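Local coordinates for protein methyltransferase FkbM (Methylobacillus flagellatus KT, PDB 2PY6) that probably acts as a methyltransferase of the FkbM family, built on a Rossmann-like fold, with a substrate that is not identified, at residues 203-208 with 394-399; 194-199 with 399-404; 345-350 with 366-371; 210-215 with 237-242. All coordinates share one frame; numbering follows the deposited sequence.

In the fold
The C-terminal sheet has the strand order 3-2-1-4-5-7-6 of class I methyltransferases, and the four contacts lie on or beside it. Interactions 1 and 2, centres about 7 Å apart, share Pro399 and pack helix 203-208 against strand 392-396 and its following turn, and helix 184-199 against the loop beyond. Interaction 3, its centre about 17 Å from that of interaction 2, joins helix 347-352 to strand 364-368 and touches interaction 2 where Ala369 pairs with Thr404. Interaction 4 links the loop after helix 203-208 to helix 239-248. Along the chain, 4 closes before 3 opens, both within the span of 1 and 2, which tie helices 184-199 and 203-208 to the side of the sheet holding its last two strands.

Interaction 1 (203-208 with 394-399); sequences EYYHEV and LRHHTP
Tyr205 and His396 form an offset stack where helix 203-208 lies beside strand 392-396, outermost in the sheet of this chain. Their centroids are 4.2 Å apart and the ring planes differ by 22°. The tyrosine does not sit squarely over its partner: one side of its ring does the touching, with CD1 of Tyr205 3.2 Å above the imidazole plane of His396, over its centre. Two different torsions bring the rings together. His396 sends CG anti to its backbone N (chi1 -179°), which carries the imidazole out from the strand, whereas Tyr205 keeps CG anti to its carbonyl carbon. Rotation of the imidazole is fixed at both nitrogens, ND1 by Thr404 OG1 and NE2 by the carbonyl O of Asp400.

One helix position further on, His206 presents a ring edge to the turn after the strand. Its CE1 lies 3.1 Å from Pro399 O, close to the imidazole plane, while its ND1 is hydrogen-bonded to Glu209. At Val208 a water takes over: it donates to Val208 O at 2.9 Å and accepts from His396 N at 2.8 Å, and Val208 O is also bound by Tyr185 OH. Glu203 forms a salt bridge with Arg218 of the second subunit.

No direct hydrogen bond crosses between the segments. Ring stacking, the packing of His206 on Pro399 and a water bridge join them, and the polar ends of both histidines are directed by bonds to Thr404, Asp400 and Glu209, outside the two segments.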
loop_
_atom_site.group_PDB
_atom_site.type_symbol
_atom_site.label_atom_id
_atom_site.label_comp_id
_atom_site.label_asym_id
_atom_site.label_seq_id
_atom_site.Cartn_x
_atom_site.Cartn_y
_atom_site.Cartn_z
ATOM N N GLU A 203 22.551 4.372 20.055
ATOM C CA GLU A 203 23.635 4.614 19.097
ATOM C C GLU A 203 24.800 3.630 19.298
ATOM O O GLU A 203 25.564 3.399 18.354
ATOM C CB GLU A 203 24.130 6.065 19.134
ATOM C CG GLU A 203 23.167 7.110 18.556
ATOM C CD GLU A 203 22.844 6.897 17.068
ATOM O OE1 GLU A 203 23.745 6.571 16.261
ATOM O OE2 GLU A 203 21.676 7.078 16.699
ATOM N N TYR A 204 24.947 3.061 20.501
ATOM C CA TYR A 204 25.979 2.030 20.711
ATOM C C TYR A 204 25.796 0.812 19.786
ATOM O O TYR A 204 26.777 0.369 19.197
ATOM C CB TYR A 204 26.103 1.611 22.176
ATOM C CG TYR A 204 26.904 2.581 22.959
ATOM C CD1 TYR A 204 28.279 2.611 22.824
ATOM C CD2 TYR A 204 26.297 3.481 23.839
ATOM C CE1 TYR A 204 29.024 3.562 23.504
ATOM C CE2 TYR A 204 27.036 4.416 24.552
ATOM C CZ TYR A 204 28.398 4.442 24.389
ATOM O OH TYR A 204 29.150 5.356 25.084
ATOM N N TYR A 205 24.572 0.298 19.656
ATOM C CA TYR A 205 24.260 -0.778 18.699
ATOM C C TYR A 205 24.546 -0.344 17.282
ATOM O O TYR A 205 25.063 -1.119 16.497
ATOM C CB TYR A 205 22.746 -1.150 18.652
ATOM C CG TYR A 205 22.281 -1.948 19.813
ATOM C CD1 TYR A 205 22.852 -3.190 20.072
ATOM C CD2 TYR A 205 21.245 -1.511 20.638
ATOM C CE1 TYR A 205 22.437 -3.985 21.141
ATOM C CE2 TYR A 205 20.812 -2.306 21.705
ATOM C CZ TYR A 205 21.425 -3.553 21.954
ATOM O OH TYR A 205 21.056 -4.383 23.019
ATOM N N HIS A 206 24.153 0.888 16.956
ATOM C CA HIS A 206 24.289 1.376 15.606
ATOM C C HIS A 206 25.716 1.401 15.080
ATOM O O HIS A 206 25.914 1.202 13.894
ATOM C CB HIS A 206 23.590 2.728 15.404
ATOM C CG HIS A 206 22.153 2.737 15.797
ATOM N ND1 HIS A 206 21.304 1.683 15.535
ATOM C CD2 HIS A 206 21.390 3.699 16.366
ATOM C CE1 HIS A 206 20.091 1.982 15.961
ATOM N NE2 HIS A 206 20.116 3.203 16.465
ATOM N N GLU A 207 26.699 1.588 15.960
ATOM C CA GLU A 207 28.100 1.633 15.562
ATOM C C GLU A 207 28.616 0.289 15.088
ATOM O O GLU A 207 29.564 0.226 14.320
ATOM C CB GLU A 207 29.002 2.076 16.750
ATOM C CG GLU A 207 28.875 3.498 17.196
ATOM C CD GLU A 207 29.444 4.563 16.257
ATOM O OE1 GLU A 207 29.976 4.304 15.150
ATOM O OE2 GLU A 207 29.312 5.717 16.648
ATOM N N VAL A 208 28.010 -0.787 15.561
ATOM C CA VAL A 208 28.486 -2.136 15.247
ATOM C C VAL A 208 27.507 -3.055 14.478
ATOM O O VAL A 208 27.915 -4.069 13.952
ATOM C CB VAL A 208 28.896 -2.879 16.557
ATOM C CG1 VAL A 208 30.013 -2.129 17.274
ATOM C CG2 VAL A 208 27.681 -3.100 17.510
ATOM N N LEU A 394 31.220 -12.584 18.002
ATOM C CA LEU A 394 29.945 -12.015 18.370
ATOM C C LEU A 394 29.566 -10.940 17.375
ATOM O O LEU A 394 30.363 -10.071 17.091
ATOM C CB LEU A 394 30.058 -11.383 19.756
ATOM C CG LEU A 394 28.825 -10.754 20.407
ATOM C CD1 LEU A 394 27.846 -11.853 20.866
ATOM C CD2 LEU A 394 29.290 -9.921 21.616
ATOM N N ARG A 395 28.354 -11.002 16.847
ATOM C CA ARG A 395 27.835 -9.936 15.964
ATOM C C ARG A 395 26.444 -9.536 16.449
ATOM O O ARG A 395 25.741 -10.349 17.026
ATOM C CB ARG A 395 27.718 -10.372 14.492
ATOM C CG ARG A 395 29.026 -10.676 13.789
ATOM C CD ARG A 395 29.922 -9.454 13.592
ATOM N NE ARG A 395 31.217 -9.844 13.022
ATOM C CZ ARG A 395 32.338 -10.107 13.694
ATOM N NH1 ARG A 395 32.422 -10.037 15.009
ATOM N NH2 ARG A 395 33.416 -10.443 13.023
ATOM N N HIS A 396 26.056 -8.289 16.166
ATOM C CA HIS A 396 24.744 -7.794 16.492
ATOM C C HIS A 396 24.031 -7.534 15.174
ATOM O O HIS A 396 24.519 -6.757 14.382
ATOM C CB HIS A 396 24.812 -6.528 17.327
ATOM C CG HIS A 396 23.459 -6.028 17.697
ATOM N ND1 HIS A 396 22.721 -6.596 18.711
ATOM C CD2 HIS A 396 22.661 -5.101 17.125
ATOM C CE1 HIS A 396 21.543 -6.006 18.779
ATOM N NE2 HIS A 396 21.476 -5.100 17.825
ATOM N N HIS A 397 22.862 -8.144 14.961
ATOM C CA HIS A 397 22.204 -8.110 13.647
ATOM C C HIS A 397 20.857 -7.367 13.422
ATOM O O HIS A 397 20.164 -7.668 12.443
ATOM C CB HIS A 397 22.004 -9.526 13.149
ATOM C CG HIS A 397 23.254 -10.297 12.943
ATOM N ND1 HIS A 397 23.901 -10.348 11.729
ATOM C CD2 HIS A 397 23.962 -11.095 13.784
ATOM C CE1 HIS A 397 24.967 -11.133 11.832
ATOM N NE2 HIS A 397 25.015 -11.615 13.062
ATOM N N THR A 398 20.474 -6.443 14.293
ATOM C CA THR A 398 19.315 -5.591 14.038
ATOM C C THR A 398 19.675 -4.161 14.454
ATOM O O THR A 398 20.672 -3.953 15.133
ATOM C CB THR A 398 18.012 -6.021 14.828
ATOM O OG1 THR A 398 18.219 -5.894 16.244
ATOM C CG2 THR A 398 17.571 -7.431 14.494
ATOM N N PRO A 399 18.884 -3.168 14.015
ATOM C CA PRO A 399 19.029 -1.811 14.551
ATOM C C PRO A 399 18.458 -1.672 15.977
ATOM O O PRO A 399 18.491 -0.589 16.513
ATOM C CB PRO A 399 18.185 -0.941 13.612
ATOM C CG PRO A 399 17.662 -1.849 12.566
ATOM C CD PRO A 399 17.849 -3.246 12.967
HETATM O O HOH W 1 28.211 -6.568 15.476
#

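Interaction 2 (194-199 with 399-404); sequences LNFHLT and PDRWDT. With EDO (1,2-ethanediol), chain C.
A small pocket beside helix 184-199, occupied by a 1,2-ethanediol probably from the crystallisation liquor, is lined here by Phe196, His197 and Arg401. Arg401 reaches in from the loop between strands 392-396 and 404-408. Its bend at chi3 (-70°) brings the guanidinium to the edge of the His197 ring while CB and CD stay against Phe196. Phe196 CE2 touches Arg401 CB at 4.1 Å and lies over one face of the guanidinium, displaced to its rim. Ring and guanidinium planes are 82° apart, so the two groups are not stacked. His197 takes Phe196 CD2 over one face of its ring, stacks with Trp163, and brings CE1 at its edge to 3.6 Å from Arg401 NH2. His197 ND1 is hydrogen-bonded to O2 of the diol, at a modelled 2.5 Å that is doubtfully short, while O1 of the diol donates weakly to His197 O; Trp163 N and Asp161 O also bond the diol.

The guanidinium is held from outside the two segments, by a salt bridge from NH1 to Glu144 and a hydrogen bond from NH2 to Asp161 O. No hydrogen bond joins helix and loop directly; they meet by packing, around an arginine whose charge Glu144 meets.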
loop_
_atom_site.group_PDB
_atom_site.type_symbol
_atom_site.label_atom_id
_atom_site.label_comp_id
_atom_site.label_asym_id
_atom_site.label_seq_id
_atom_site.Cartn_x
_atom_site.Cartn_y
_atom_site.Cartn_z
ATOM N N LEU A 194 27.039 -3.908 25.830
ATOM C CA LEU A 194 27.093 -3.641 27.254
ATOM C C LEU A 194 26.964 -2.143 27.508
ATOM O O LEU A 194 26.324 -1.744 28.467
ATOM C CB LEU A 194 28.380 -4.179 27.846
ATOM C CG LEU A 194 28.669 -5.673 27.666
ATOM C CD1 LEU A 194 30.027 -5.985 28.286
ATOM C CD2 LEU A 194 27.589 -6.610 28.243
ATOM N N ASN A 195 27.558 -1.317 26.661
ATOM C CA ASN A 195 27.397 0.127 26.795
ATOM C C ASN A 195 25.948 0.543 26.552
ATOM O O ASN A 195 25.450 1.391 27.275
ATOM C CB ASN A 195 28.370 0.901 25.921
ATOM C CG ASN A 195 29.799 0.797 26.423
ATOM O OD1 ASN A 195 30.018 0.395 27.543
ATOM N ND2 ASN A 195 30.760 1.104 25.580
ATOM N N PHE A 196 25.255 -0.053 25.575
ATOM C CA PHE A 196 23.827 0.260 25.422
ATOM C C PHE A 196 23.006 0.052 26.729
ATOM O O PHE A 196 22.249 0.928 27.155
ATOM C CB PHE A 196 23.204 -0.558 24.311
ATOM C CG PHE A 196 21.696 -0.575 24.369
ATOM C CD1 PHE A 196 20.979 0.551 24.065
ATOM C CD2 PHE A 196 21.014 -1.722 24.777
ATOM C CE1 PHE A 196 19.593 0.523 24.120
ATOM C CE2 PHE A 196 19.641 -1.752 24.843
ATOM C CZ PHE A 196 18.931 -0.638 24.497
ATOM N N HIS A 197 23.162 -1.119 27.338
ATOM C CA HIS A 197 22.504 -1.458 28.592
ATOM C C HIS A 197 22.943 -0.547 29.749
ATOM O O HIS A 197 22.129 -0.159 30.557
ATOM C CB HIS A 197 22.718 -2.942 28.967
ATOM C CG HIS A 197 22.123 -3.916 27.986
ATOM N ND1 HIS A 197 20.766 -4.048 27.789
ATOM C CD2 HIS A 197 22.712 -4.796 27.139
ATOM C CE1 HIS A 197 20.545 -4.943 26.841
ATOM N NE2 HIS A 197 21.711 -5.415 26.432
ATOM N N LEU A 198 24.225 -0.192 29.832
ATOM C CA LEU A 198 24.668 0.685 30.916
ATOM C C LEU A 198 24.156 2.132 30.776
ATOM O O LEU A 198 23.864 2.773 31.761
ATOM C CB LEU A 198 26.195 0.696 31.030
ATOM C CG LEU A 198 26.867 -0.588 31.501
ATOM C CD1 LEU A 198 28.356 -0.515 31.300
ATOM C CD2 LEU A 198 26.531 -0.876 32.934
ATOM N N THR A 199 24.057 2.615 29.542
ATOM C CA THR A 199 23.725 4.006 29.264
ATOM C C THR A 199 22.346 4.316 28.731
ATOM O O THR A 199 21.954 5.484 28.773
ATOM C CB THR A 199 24.651 4.565 28.183
ATOM O OG1 THR A 199 24.417 3.878 26.962
ATOM C CG2 THR A 199 26.124 4.412 28.583
ATOM N N PRO A 399 18.884 -3.168 14.015
ATOM C CA PRO A 399 19.029 -1.811 14.551
ATOM C C PRO A 399 18.458 -1.672 15.977
ATOM O O PRO A 399 18.491 -0.589 16.513
ATOM C CB PRO A 399 18.185 -0.941 13.612
ATOM C CG PRO A 399 17.662 -1.849 12.566
ATOM C CD PRO A 399 17.849 -3.246 12.967
ATOM N N ASP A 400 17.945 -2.749 16.583
ATOM C CA ASP A 400 17.350 -2.666 17.907
ATOM C C ASP A 400 18.111 -3.627 18.822
ATOM O O ASP A 400 19.245 -3.986 18.518
ATOM C CB ASP A 400 15.839 -2.947 17.797
ATOM C CG ASP A 400 15.044 -2.302 18.933
ATOM O OD1 ASP A 400 15.560 -2.278 20.076
ATOM O OD2 ASP A 400 13.913 -1.837 18.699
ATOM N N ARG A 401 17.519 -4.053 19.932
ATOM C CA ARG A 401 18.243 -4.901 20.899
ATOM C C ARG A 401 18.192 -6.391 20.612
ATOM O O ARG A 401 18.872 -7.189 21.249
ATOM C CB ARG A 401 17.854 -4.537 22.351
ATOM C CG ARG A 401 16.404 -4.534 22.703
ATOM C CD ARG A 401 16.159 -3.891 24.052
ATOM N NE ARG A 401 16.656 -4.693 25.160
ATOM C CZ ARG A 401 16.528 -4.357 26.441
ATOM N NH1 ARG A 401 15.917 -3.235 26.782
ATOM N NH2 ARG A 401 17.002 -5.168 27.377
ATOM N N TRP A 402 17.493 -6.759 19.553
ATOM C CA TRP A 402 17.345 -8.154 19.179
ATOM C C TRP A 402 18.496 -8.626 18.287
ATOM O O TRP A 402 19.070 -7.865 17.525
ATOM C CB TRP A 402 16.047 -8.353 18.381
ATOM C CG TRP A 402 14.935 -7.406 18.758
ATOM C CD1 TRP A 402 14.270 -6.535 17.923
ATOM C CD2 TRP A 402 14.420 -7.167 20.078
ATOM N NE1 TRP A 402 13.340 -5.821 18.635
ATOM C CE2 TRP A 402 13.416 -6.180 19.959
ATOM C CE3 TRP A 402 14.697 -7.706 21.340
ATOM C CZ2 TRP A 402 12.692 -5.722 21.053
ATOM C CZ3 TRP A 402 13.967 -7.255 22.428
ATOM C CH2 TRP A 402 12.985 -6.268 22.277
ATOM N N ASP A 403 18.775 -9.912 18.404
ATOM C CA ASP A 403 19.689 -10.664 17.584
ATOM C C ASP A 403 21.168 -10.354 17.682
ATOM O O ASP A 403 21.874 -10.290 16.679
ATOM C CB ASP A 403 19.189 -10.736 16.128
ATOM C CG ASP A 403 17.804 -11.413 16.015
ATOM O OD1 ASP A 403 17.632 -12.588 16.481
ATOM O OD2 ASP A 403 16.924 -10.772 15.409
ATOM N N THR A 404 21.603 -10.201 18.923
ATOM C CA THR A 404 22.990 -10.257 19.260
ATOM C C THR A 404 23.208 -11.778 19.231
ATOM O O THR A 404 22.434 -12.512 19.805
ATOM C CB THR A 404 23.239 -9.676 20.666
ATOM O OG1 THR A 404 22.814 -8.314 20.681
ATOM C CG2 THR A 404 24.683 -9.747 21.016
HETATM C C1 EDO C . 19.061 -0.519 29.923
HETATM O O1 EDO C . 19.388 0.655 29.232
HETATM C C2 EDO C . 18.524 -1.578 28.965
HETATM O O2 EDO C . 19.128 -2.850 29.251
#

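Interaction 3 (345-350 with 366-371); sequences GSELSA and AISAYH
Glu347, in the first turn of helix 347-352, extends its carboxylate to Ser368 at the end of strand 364-368. The contact lies within a beta-alpha-beta crossover of the Rossmann-like fold: strand 338-341 leads through helices 347-352 and 355-361 into the parallel neighbouring strand 364-368. The glutamate is extended beyond CG (chi2 -173°), and this length carries its carboxylate across to the strand end.

Its two oxygens meet different parts of the serine. OE2 of Glu347 lies 2.8 Å from Ser368 OG, and OE1 of Glu347 comes to 2.6 Å from Ser368 O. OE1 of Glu347 also rests 3.7 Å from Ile367 CG2, so the aliphatic branch flanks the acid on that side. His371 crosses the glutamate at about a right angle: its ring plane is turned 69° from the carboxylate, and CD2 of His371 is 3.7 Å from Glu347 OE2. OE2 has a further partner in the backbone N of Ile343, a hydrogen bond that fixes the carboxylate from the loop just after strand 338-341. Leu379 of helix 375-386 packs on both Glu347 and Ile367.

The helix start has its own cap, with Ser346 OG accepting from Ser349 N. On the strand side, Asp342 OD1 bonds Ser368 OG and, weakly, His371 NE2. Ser368 OG lies in the plane of the His371 ring, at its edge, and is hydrogen-bonded to His371 NE2 at 2.9 Å.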
loop_
_atom_site.group_PDB
_atom_site.type_symbol
_atom_site.label_atom_id
_atom_site.label_comp_id
_atom_site.label_asym_id
_atom_site.label_seq_id
_atom_site.Cartn_x
_atom_site.Cartn_y
_atom_site.Cartn_z
ATOM N N GLY A 345 12.656 -20.637 25.387
ATOM C CA GLY A 345 13.047 -21.312 26.615
ATOM C C GLY A 345 14.522 -21.149 26.924
ATOM O O GLY A 345 15.200 -20.371 26.286
ATOM N N SER A 346 14.998 -21.875 27.925
ATOM C CA SER A 346 16.366 -21.774 28.374
ATOM C C SER A 346 17.325 -22.294 27.323
ATOM O O SER A 346 17.246 -23.460 26.935
ATOM C CB SER A 346 16.546 -22.585 29.661
ATOM O OG SER A 346 17.918 -22.667 30.005
ATOM N N GLU A 347 18.193 -21.422 26.829
ATOM C CA GLU A 347 19.226 -21.842 25.852
ATOM C C GLU A 347 20.326 -22.620 26.523
ATOM O O GLU A 347 21.004 -23.392 25.871
ATOM C CB GLU A 347 19.735 -20.666 25.007
ATOM C CG GLU A 347 18.679 -20.259 23.946
ATOM C CD GLU A 347 19.131 -19.249 22.980
ATOM O OE1 GLU A 347 20.225 -18.718 23.185
ATOM O OE2 GLU A 347 18.383 -18.972 22.016
ATOM N N LEU A 348 20.491 -22.445 27.825
ATOM C CA LEU A 348 21.466 -23.226 28.569
ATOM C C LEU A 348 20.967 -24.669 28.663
ATOM O O LEU A 348 21.745 -25.565 28.413
ATOM C CB LEU A 348 21.703 -22.649 29.964
ATOM C CG LEU A 348 22.800 -23.342 30.792
ATOM C CD1 LEU A 348 24.146 -23.267 30.113
ATOM C CD2 LEU A 348 22.892 -22.756 32.234
ATOM N N SER A 349 19.682 -24.894 28.992
ATOM C CA SER A 349 19.141 -26.261 29.022
ATOM C C SER A 349 19.189 -26.939 27.645
ATOM O O SER A 349 19.457 -28.151 27.520
ATOM C CB SER A 349 17.707 -26.298 29.549
ATOM O OG SER A 349 17.668 -26.098 30.952
ATOM N N ALA A 350 18.923 -26.159 26.616
ATOM C CA ALA A 350 18.951 -26.666 25.273
ATOM C C ALA A 350 20.323 -27.108 24.837
ATOM O O ALA A 350 20.436 -28.107 24.172
ATOM C CB ALA A 350 18.376 -25.652 24.346
ATOM N N ALA A 366 25.763 -21.054 16.096
ATOM C CA ALA A 366 25.259 -19.669 16.051
ATOM C C ALA A 366 24.197 -19.632 17.129
ATOM O O ALA A 366 23.093 -20.183 16.943
ATOM C CB ALA A 366 24.713 -19.318 14.719
ATOM N N ILE A 367 24.524 -19.000 18.266
ATOM C CA ILE A 367 23.649 -19.039 19.456
ATOM C C ILE A 367 23.146 -17.639 19.789
ATOM O O ILE A 367 23.956 -16.751 20.103
ATOM C CB ILE A 367 24.397 -19.653 20.667
ATOM C CG1 ILE A 367 25.108 -20.975 20.314
ATOM C CG2 ILE A 367 23.436 -19.916 21.830
ATOM C CD1 ILE A 367 24.185 -22.141 19.853
ATOM N N SER A 368 21.836 -17.416 19.690
ATOM C CA SER A 368 21.289 -16.080 19.932
ATOM C C SER A 368 21.591 -15.747 21.390
ATOM O O SER A 368 21.433 -16.600 22.269
ATOM C CB SER A 368 19.808 -16.014 19.616
ATOM O OG SER A 368 19.107 -16.744 20.555
ATOM N N ALA A 369 22.089 -14.540 21.638
ATOM C CA ALA A 369 22.641 -14.184 22.952
ATOM C C ALA A 369 21.994 -13.027 23.658
ATOM O O ALA A 369 22.559 -12.528 24.615
ATOM C CB ALA A 369 24.110 -13.865 22.755
ATOM N N TYR A 370 20.807 -12.630 23.223
ATOM C CA TYR A 370 20.136 -11.444 23.736
ATOM C C TYR A 370 18.924 -11.684 24.629
ATOM O O TYR A 370 18.252 -10.718 24.961
ATOM C CB TYR A 370 19.681 -10.594 22.545
ATOM C CG TYR A 370 18.515 -11.205 21.776
ATOM C CD1 TYR A 370 18.729 -12.140 20.786
ATOM C CD2 TYR A 370 17.189 -10.860 22.084
ATOM C CE1 TYR A 370 17.649 -12.706 20.080
ATOM C CE2 TYR A 370 16.123 -11.430 21.415
ATOM C CZ TYR A 370 16.351 -12.341 20.406
ATOM O OH TYR A 370 15.271 -12.889 19.736
ATOM N N HIS A 371 18.627 -12.932 25.008
ATOM C CA HIS A 371 17.390 -13.237 25.771
ATOM C C HIS A 371 17.475 -12.924 27.259
ATOM O O HIS A 371 16.467 -12.570 27.879
ATOM C CB HIS A 371 16.932 -14.702 25.545
ATOM C CG HIS A 371 16.690 -15.033 24.099
ATOM N ND1 HIS A 371 15.516 -14.718 23.450
ATOM C CD2 HIS A 371 17.501 -15.572 23.158
ATOM C CE1 HIS A 371 15.605 -15.080 22.183
ATOM N NE2 HIS A 371 16.801 -15.600 21.979
#

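Interaction 4 (210-215 with 237-242); sequences RPYSTL and IGESLA
Tyr212 and Glu239 supply the whole contact, at the protein surface. Tyr212 OH donates to Glu239 OE2 at 3.0 Å, arriving on the syn side of the carboxylate but 26° out of its plane. The other oxygen is almost as close, with Glu239 OE1 at 3.1 Å from Tyr212 OH, so the hydroxyl faces both oxygens of the acid. OE2 of Glu239 stays near the plane of the tyrosine ring at its edge, 3.5 Å from Tyr212 CE2, while the ring and carboxylate planes are turned 40° against each other.

Both side chains reach across to meet. Tyr212 holds CG anti to its backbone N (chi1 178°), which throws the ring out from the short 3-10 segment 212-214; Glu239 runs extended beyond CG. The 3-10 segment is tied at its start by Pro211 O, which accepts from both Thr214 N and Thr214 OG1. Asp403 touches Tyr212 from the neighbouring loop.

Glu239 opens helix 239-248, directly behind its N-cap Gly238. In class I methyltransferases the glycine-rich loop between the first strand, here 229-233, and this helix commonly binds the methyl donor, and may do so here. The contact thus joins that helix start to the loop between helix 203-208 and strand 229-233, while Ile237 and Leu241, close to Glu239 in the chain, pack on helix 262-274.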
loop_
_atom_site.group_PDB
_atom_site.type_symbol
_atom_site.label_atom_id
_atom_site.label_comp_id
_atom_site.label_asym_id
_atom_site.label_seq_id
_atom_site.Cartn_x
_atom_site.Cartn_y
_atom_site.Cartn_z
ATOM N N ARG A 210 24.958 -5.151 12.097
ATOM C CA ARG A 210 24.972 -5.694 10.758
ATOM C C ARG A 210 23.521 -5.914 10.403
ATOM O O ARG A 210 22.664 -5.870 11.295
ATOM C CB ARG A 210 25.817 -6.962 10.740
ATOM C CG ARG A 210 27.258 -6.632 11.217
ATOM C CD ARG A 210 28.380 -7.320 10.512
ATOM N NE ARG A 210 28.091 -7.458 9.090
ATOM C CZ ARG A 210 27.965 -8.603 8.449
ATOM N NH1 ARG A 210 28.296 -9.769 9.015
ATOM N NH2 ARG A 210 27.603 -8.591 7.181
ATOM N N PRO A 211 23.203 -6.051 9.103
ATOM C CA PRO A 211 21.809 -6.287 8.755
ATOM C C PRO A 211 21.235 -7.611 9.280
ATOM O O PRO A 211 21.973 -8.604 9.502
ATOM C CB PRO A 211 21.835 -6.335 7.216
ATOM C CG PRO A 211 23.070 -5.633 6.826
ATOM C CD PRO A 211 24.049 -5.985 7.907
ATOM N N TYR A 212 19.929 -7.601 9.509
ATOM C CA TYR A 212 19.154 -8.795 9.895
ATOM C C TYR A 212 19.385 -9.931 8.901
ATOM O O TYR A 212 19.600 -11.090 9.308
ATOM C CB TYR A 212 17.666 -8.411 10.071
ATOM C CG TYR A 212 16.773 -9.570 10.429
ATOM C CD1 TYR A 212 16.809 -10.137 11.696
ATOM C CD2 TYR A 212 15.902 -10.104 9.490
ATOM C CE1 TYR A 212 15.983 -11.230 12.025
ATOM C CE2 TYR A 212 15.075 -11.192 9.800
ATOM C CZ TYR A 212 15.125 -11.741 11.074
ATOM O OH TYR A 212 14.303 -12.794 11.383
ATOM N N SER A 213 19.437 -9.590 7.619
ATOM C CA SER A 213 19.699 -10.557 6.518
ATOM C C SER A 213 21.013 -11.341 6.583
ATOM O O SER A 213 21.195 -12.329 5.877
ATOM C CB SER A 213 19.662 -9.842 5.166
ATOM O OG SER A 213 20.748 -8.933 5.017
ATOM N N THR A 214 21.940 -10.910 7.424
ATOM C CA THR A 214 23.220 -11.565 7.565
ATOM C C THR A 214 23.312 -12.442 8.806
ATOM O O THR A 214 24.350 -13.054 9.052
ATOM C CB THR A 214 24.356 -10.477 7.584
ATOM O OG1 THR A 214 24.269 -9.671 8.764
ATOM C CG2 THR A 214 24.237 -9.607 6.387
ATOM N N LEU A 215 22.223 -12.518 9.581
ATOM C CA LEU A 215 22.220 -13.321 10.793
ATOM C C LEU A 215 22.484 -14.784 10.451
ATOM O O LEU A 215 21.864 -15.290 9.554
ATOM C CB LEU A 215 20.853 -13.172 11.492
ATOM C CG LEU A 215 20.557 -13.836 12.840
ATOM C CD1 LEU A 215 21.427 -13.355 13.990
ATOM C CD2 LEU A 215 19.108 -13.542 13.134
ATOM N N ILE A 237 9.409 -19.708 11.397
ATOM C CA ILE A 237 8.707 -19.614 10.148
ATOM C C ILE A 237 9.583 -20.057 8.969
ATOM O O ILE A 237 9.206 -19.868 7.815
ATOM C CB ILE A 237 8.064 -18.186 9.990
ATOM C CG1 ILE A 237 9.107 -17.090 9.847
ATOM C CG2 ILE A 237 7.220 -17.880 11.216
ATOM C CD1 ILE A 237 8.494 -15.736 9.567
ATOM N N GLY A 238 10.744 -20.661 9.279
ATOM C CA GLY A 238 11.595 -21.273 8.258
ATOM C C GLY A 238 12.659 -20.440 7.600
ATOM O O GLY A 238 13.260 -20.901 6.638
ATOM N N GLU A 239 12.921 -19.249 8.127
ATOM C CA GLU A 239 13.894 -18.338 7.569
ATOM C C GLU A 239 15.286 -18.898 7.602
ATOM O O GLU A 239 16.030 -18.666 6.675
ATOM C CB GLU A 239 13.943 -17.003 8.331
ATOM C CG GLU A 239 12.736 -16.089 8.260
ATOM C CD GLU A 239 12.843 -14.981 9.321
ATOM O OE1 GLU A 239 12.805 -15.343 10.532
ATOM O OE2 GLU A 239 12.934 -13.773 8.953
ATOM N N SER A 240 15.674 -19.620 8.653
ATOM C CA SER A 240 17.045 -20.162 8.676
ATOM C C SER A 240 17.230 -21.253 7.613
ATOM O O SER A 240 18.326 -21.447 7.136
ATOM C CB SER A 240 17.481 -20.662 10.055
ATOM O OG SER A 240 17.056 -19.791 11.078
ATOM N N LEU A 241 16.166 -21.972 7.271
ATOM C CA LEU A 241 16.236 -22.983 6.227
ATOM C C LEU A 241 16.424 -22.257 4.905
ATOM O O LEU A 241 17.258 -22.655 4.062
ATOM C CB LEU A 241 14.973 -23.875 6.200
ATOM C CG LEU A 241 14.724 -24.676 4.893
ATOM C CD1 LEU A 241 15.795 -25.723 4.610
ATOM C CD2 LEU A 241 13.382 -25.344 4.878
ATOM N N ALA A 242 15.658 -21.183 4.707
ATOM C CA ALA A 242 15.809 -20.378 3.501
ATOM C C ALA A 242 17.200 -19.809 3.383
ATOM O O ALA A 242 17.748 -19.762 2.286
ATOM C CB ALA A 242 14.775 -19.252 3.467
#